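Local atomic coordinates of DNAation factor-related protein 4 (Drosophila melanogaster, PDB entry 5XPC), a protein that probably acts as an apoptotic DNA endonuclease that fragments chromatin, this chain being its CIDE domain, which assembles with further copies of itself. Residues 10-19 and 63-74. Residues are numbered along the deposited sequence; the frame is centred on the assembly and turned at random.
Sequences RGYKVTDNER and LKSLPAQTLFIV
Both terminal nitrogens of Arg10 converge on one acceptor, the carbonyl oxygen of Leu66: NH2 lies 2.6 Å and NH1 3.0 Å from Leu66 O, which sits only 2° out of the guanidinium plane. A bend at chi3 (83°) turns the group back toward the loop after helix 60-65; NH1 also donates to Tyr12 OH within its own strand, at 2.9 Å. With the guanidinium gone, as in an alanine here, Leu66 O loses both these donors and Tyr12 OH one, and the loop carbonyl is likely to be held less firmly against the strand.

Beyond it, five backbone bonds zip the segments together, from Gln69 N to Gly11 O (2.7 Å) through to Val74 N to Thr15 O, in parallel register with Lys13 opposite Leu71. Water 1 links Lys13 NZ to Gln69 O; NZ also pairs with Asp53 of the second subunit.

On one face, Leu63 CD1 makes a CH-pi contact over the Tyr12 ring, 4.0 Å from its centroid, while Phe72 meets that ring obliquely, planes at 55°. On the other, Ile73 CD1 touches Thr15 CG2 and lies 3.6 Å above the centre of the Arg19 guanidinium, which forms a salt bridge with Asp84.

These are the two central strands of a ubiquitin-like sheet, flanked by 22-27 and 47-50; helix 30-40 covers the Tyr12, Val14 and Phe72 face through Leu33 and Ala37.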
loop_
_atom_site.group_PDB
_atom_site.type_symbol
_atom_site.label_atom_id
_atom_site.label_comp_id
_atom_site.label_asym_id
_atom_site.label_seq_id
_atom_site.Cartn_x
_atom_site.Cartn_y
_atom_site.Cartn_z
ATOM N N ARG B 10 22.157 7.997 7.632
ATOM C CA ARG B 10 20.878 8.643 7.383
ATOM C C ARG B 10 20.412 9.330 8.656
ATOM O O ARG B 10 20.793 8.947 9.763
ATOM C CB ARG B 10 19.819 7.645 6.908
ATOM C CG ARG B 10 20.250 6.840 5.691
ATOM C CD ARG B 10 19.281 5.705 5.460
ATOM N NE ARG B 10 18.112 6.161 4.725
ATOM C CZ ARG B 10 16.880 5.696 4.907
ATOM N NH1 ARG B 10 16.635 4.766 5.824
ATOM N NH2 ARG B 10 15.890 6.168 4.167
ATOM N N GLY B 11 19.586 10.360 8.485
ATOM C CA GLY B 11 19.019 11.074 9.616
ATOM C C GLY B 11 17.682 10.479 10.035
ATOM O O GLY B 11 16.837 10.167 9.196
ATOM N N TYR B 12 17.502 10.340 11.351
ATOM C CA TYR B 12 16.269 9.818 11.941
ATOM C C TYR B 12 15.879 10.680 13.137
ATOM O O TYR B 12 16.701 11.419 13.685
ATOM C CB TYR B 12 16.424 8.351 12.395
ATOM C CG TYR B 12 16.869 7.379 11.308
ATOM C CD1 TYR B 12 18.185 6.930 11.240
ATOM C CD2 TYR B 12 15.967 6.901 10.358
ATOM C CE1 TYR B 12 18.593 6.029 10.248
ATOM C CE2 TYR B 12 16.366 5.998 9.370
ATOM C CZ TYR B 12 17.675 5.568 9.318
ATOM O OH TYR B 12 18.064 4.671 8.331
ATOM N N LYS B 13 14.617 10.572 13.561
ATOM C CA LYS B 13 14.131 11.295 14.729
ATOM C C LYS B 13 13.659 10.300 15.780
ATOM O O LYS B 13 12.959 9.333 15.453
ATOM C CB LYS B 13 13.000 12.259 14.360
ATOM C CG LYS B 13 13.467 13.369 13.416
ATOM C CD LYS B 13 12.312 14.228 12.925
ATOM C CE LYS B 13 12.792 15.256 11.910
ATOM N NZ LYS B 13 11.674 16.168 11.543
ATOM N N VAL B 14 14.052 10.538 17.031
ATOM C CA VAL B 14 13.772 9.638 18.148
ATOM C C VAL B 14 13.272 10.453 19.330
ATOM O O VAL B 14 13.872 11.476 19.692
ATOM C CB VAL B 14 15.017 8.826 18.556
ATOM C CG1 VAL B 14 14.715 7.927 19.778
ATOM C CG2 VAL B 14 15.517 7.988 17.383
ATOM N N THR B 15 12.185 9.995 19.940
ATOM C CA THR B 15 11.712 10.567 21.186
ATOM C C THR B 15 11.240 9.419 22.067
ATOM O O THR B 15 11.252 8.251 21.661
ATOM C CB THR B 15 10.614 11.618 20.913
ATOM O OG1 THR B 15 10.291 12.327 22.116
ATOM C CG2 THR B 15 9.358 10.962 20.306
ATOM N N ASP B 16 10.855 9.739 23.293
ATOM C CA ASP B 16 10.332 8.721 24.187
ATOM C C ASP B 16 8.806 8.733 24.125
ATOM O O ASP B 16 8.190 9.511 23.390
ATOM C CB ASP B 16 10.863 8.902 25.614
ATOM C CG ASP B 16 10.596 10.285 26.190
ATOM O OD1 ASP B 16 9.767 11.037 25.642
ATOM O OD2 ASP B 16 11.217 10.612 27.225
ATOM N N ASN B 17 8.187 7.838 24.892
ATOM C CA ASN B 17 6.744 7.673 24.772
ATOM C C ASN B 17 5.992 8.919 25.227
ATOM O O ASN B 17 4.875 9.177 24.759
ATOM C CB ASN B 17 6.290 6.445 25.556
ATOM C CG ASN B 17 4.962 5.912 25.065
ATOM O OD1 ASN B 17 4.665 5.958 23.866
ATOM N ND2 ASN B 17 4.153 5.403 25.985
ATOM N N GLU B 18 6.595 9.720 26.101
ATOM C CA GLU B 18 5.968 10.946 26.578
ATOM C C GLU B 18 6.373 12.179 25.779
ATOM O O GLU B 18 5.899 13.280 26.088
ATOM C CB GLU B 18 6.294 11.153 28.058
ATOM C CG GLU B 18 5.608 10.158 28.963
ATOM C CD GLU B 18 4.105 10.170 28.776
ATOM O OE1 GLU B 18 3.524 11.275 28.726
ATOM O OE2 GLU B 18 3.506 9.082 28.654
ATOM N N ARG B 19 7.228 12.023 24.763
ATOM C CA ARG B 19 7.667 13.137 23.921
ATOM C C ARG B 19 8.327 14.236 24.755
ATOM O O ARG B 19 8.148 15.427 24.497
ATOM C CB ARG B 19 6.504 13.701 23.095
ATOM C CG ARG B 19 6.165 12.917 21.827
ATOM C CD ARG B 19 5.453 11.591 22.123
ATOM N NE ARG B 19 4.876 11.004 20.909
ATOM C CZ ARG B 19 4.308 9.801 20.848
ATOM N NH1 ARG B 19 4.239 9.036 21.933
ATOM N NH2 ARG B 19 3.815 9.357 19.699
ATOM N N LEU B 63 14.570 -0.990 9.031
ATOM C CA LEU B 63 14.984 0.395 9.257
ATOM C C LEU B 63 15.376 1.072 7.949
ATOM O O LEU B 63 14.950 2.197 7.654
ATOM C CB LEU B 63 16.153 0.456 10.243
ATOM C CG LEU B 63 16.756 1.869 10.375
ATOM C CD1 LEU B 63 15.761 2.788 11.038
ATOM C CD2 LEU B 63 18.050 1.875 11.182
ATOM N N LYS B 64 16.179 0.394 7.141
ATOM C CA LYS B 64 16.667 1.031 5.927
ATOM C C LYS B 64 15.615 1.096 4.833
ATOM O O LYS B 64 15.811 1.810 3.844
ATOM C CB LYS B 64 17.934 0.312 5.471
ATOM C CG LYS B 64 19.093 0.711 6.387
ATOM C CD LYS B 64 20.305 -0.177 6.299
ATOM C CE LYS B 64 21.406 0.395 7.192
ATOM N NZ LYS B 64 22.460 -0.613 7.510
ATOM N N SER B 65 14.493 0.395 5.000
ATOM C CA SER B 65 13.374 0.543 4.081
ATOM C C SER B 65 12.567 1.805 4.353
ATOM O O SER B 65 11.780 2.219 3.493
ATOM C CB SER B 65 12.451 -0.676 4.172
ATOM O OG SER B 65 11.564 -0.563 5.287
ATOM N N LEU B 66 12.738 2.417 5.535
ATOM C CA LEU B 66 11.941 3.572 5.904
ATOM C C LEU B 66 12.542 4.845 5.325
ATOM O O LEU B 66 13.753 4.922 5.090
ATOM C CB LEU B 66 11.845 3.705 7.419
ATOM C CG LEU B 66 11.131 2.558 8.133
ATOM C CD1 LEU B 66 11.459 2.556 9.631
ATOM C CD2 LEU B 66 9.620 2.656 7.884
ATOM N N PRO B 67 11.709 5.850 5.080
ATOM C CA PRO B 67 12.236 7.154 4.654
ATOM C C PRO B 67 13.136 7.748 5.725
ATOM O O PRO B 67 12.919 7.565 6.929
ATOM C CB PRO B 67 10.976 8.006 4.459
ATOM C CG PRO B 67 9.847 7.031 4.361
ATOM C CD PRO B 67 10.242 5.840 5.181
ATOM N N ALA B 68 14.164 8.462 5.277
ATOM C CA ALA B 68 14.936 9.270 6.209
ATOM C C ALA B 68 14.007 10.250 6.920
ATOM O O ALA B 68 12.974 10.662 6.383
ATOM C CB ALA B 68 16.050 10.023 5.478
ATOM N N GLN B 69 14.371 10.599 8.154
ATOM C CA GLN B 69 13.615 11.479 9.048
ATOM C C GLN B 69 12.345 10.839 9.606
ATOM O O GLN B 69 11.525 11.543 10.211
ATOM C CB GLN B 69 13.267 12.815 8.375
ATOM C CG GLN B 69 14.473 13.511 7.757
ATOM C CD GLN B 69 15.505 13.919 8.799
ATOM O OE1 GLN B 69 15.172 14.128 9.961
ATOM N NE2 GLN B 69 16.764 14.044 8.379
ATOM N N THR B 70 12.159 9.527 9.441
ATOM C CA THR B 70 11.084 8.830 10.144
ATOM C C THR B 70 11.233 9.018 11.653
ATOM O O THR B 70 12.349 9.041 12.177
ATOM C CB THR B 70 11.102 7.337 9.785
ATOM O OG1 THR B 70 10.734 7.161 8.408
ATOM C CG2 THR B 70 10.129 6.529 10.660
ATOM N N LEU B 71 10.104 9.175 12.347
ATOM C CA LEU B 71 10.072 9.374 13.792
ATOM C C LEU B 71 9.842 8.052 14.519
ATOM O O LEU B 71 8.876 7.336 14.228
ATOM C CB LEU B 71 8.969 10.362 14.182
ATOM C CG LEU B 71 8.733 10.493 15.694
ATOM C CD1 LEU B 71 9.993 10.995 16.411
ATOM C CD2 LEU B 71 7.544 11.414 15.993
ATOM N N PHE B 72 10.711 7.756 15.492
ATOM C CA PHE B 72 10.636 6.555 16.314
ATOM C C PHE B 72 10.405 6.919 17.774
ATOM O O PHE B 72 10.881 7.953 18.254
ATOM C CB PHE B 72 11.925 5.714 16.210
ATOM C CG PHE B 72 12.289 5.336 14.801
ATOM C CD1 PHE B 72 11.600 4.334 14.144
ATOM C CD2 PHE B 72 13.326 5.979 14.140
ATOM C CE1 PHE B 72 11.923 3.988 12.827
ATOM C CE2 PHE B 72 13.654 5.638 12.832
ATOM C CZ PHE B 72 12.952 4.638 12.181
ATOM N N ILE B 73 9.666 6.054 18.473
ATOM C CA ILE B 73 9.628 6.022 19.931
ATOM C C ILE B 73 10.620 4.968 20.399
ATOM O O ILE B 73 10.561 3.812 19.951
ATOM C CB ILE B 73 8.221 5.687 20.455
ATOM C CG1 ILE B 73 7.166 6.579 19.794
ATOM C CG2 ILE B 73 8.191 5.764 21.995
ATOM C CD1 ILE B 73 7.357 8.037 20.081
ATOM N N VAL B 74 11.527 5.341 21.299
ATOM C CA VAL B 74 12.399 4.360 21.939
ATOM C C VAL B 74 11.774 3.969 23.272
ATOM O O VAL B 74 11.321 4.833 24.037
ATOM C CB VAL B 74 13.836 4.884 22.113
ATOM C CG1 VAL B 74 13.883 6.142 22.986
ATOM C CG2 VAL B 74 14.740 3.771 22.678
HETATM O O HOH W 1 10.167 13.936 9.952
HETATM O O HOH W 2 9.708 5.658 26.286
#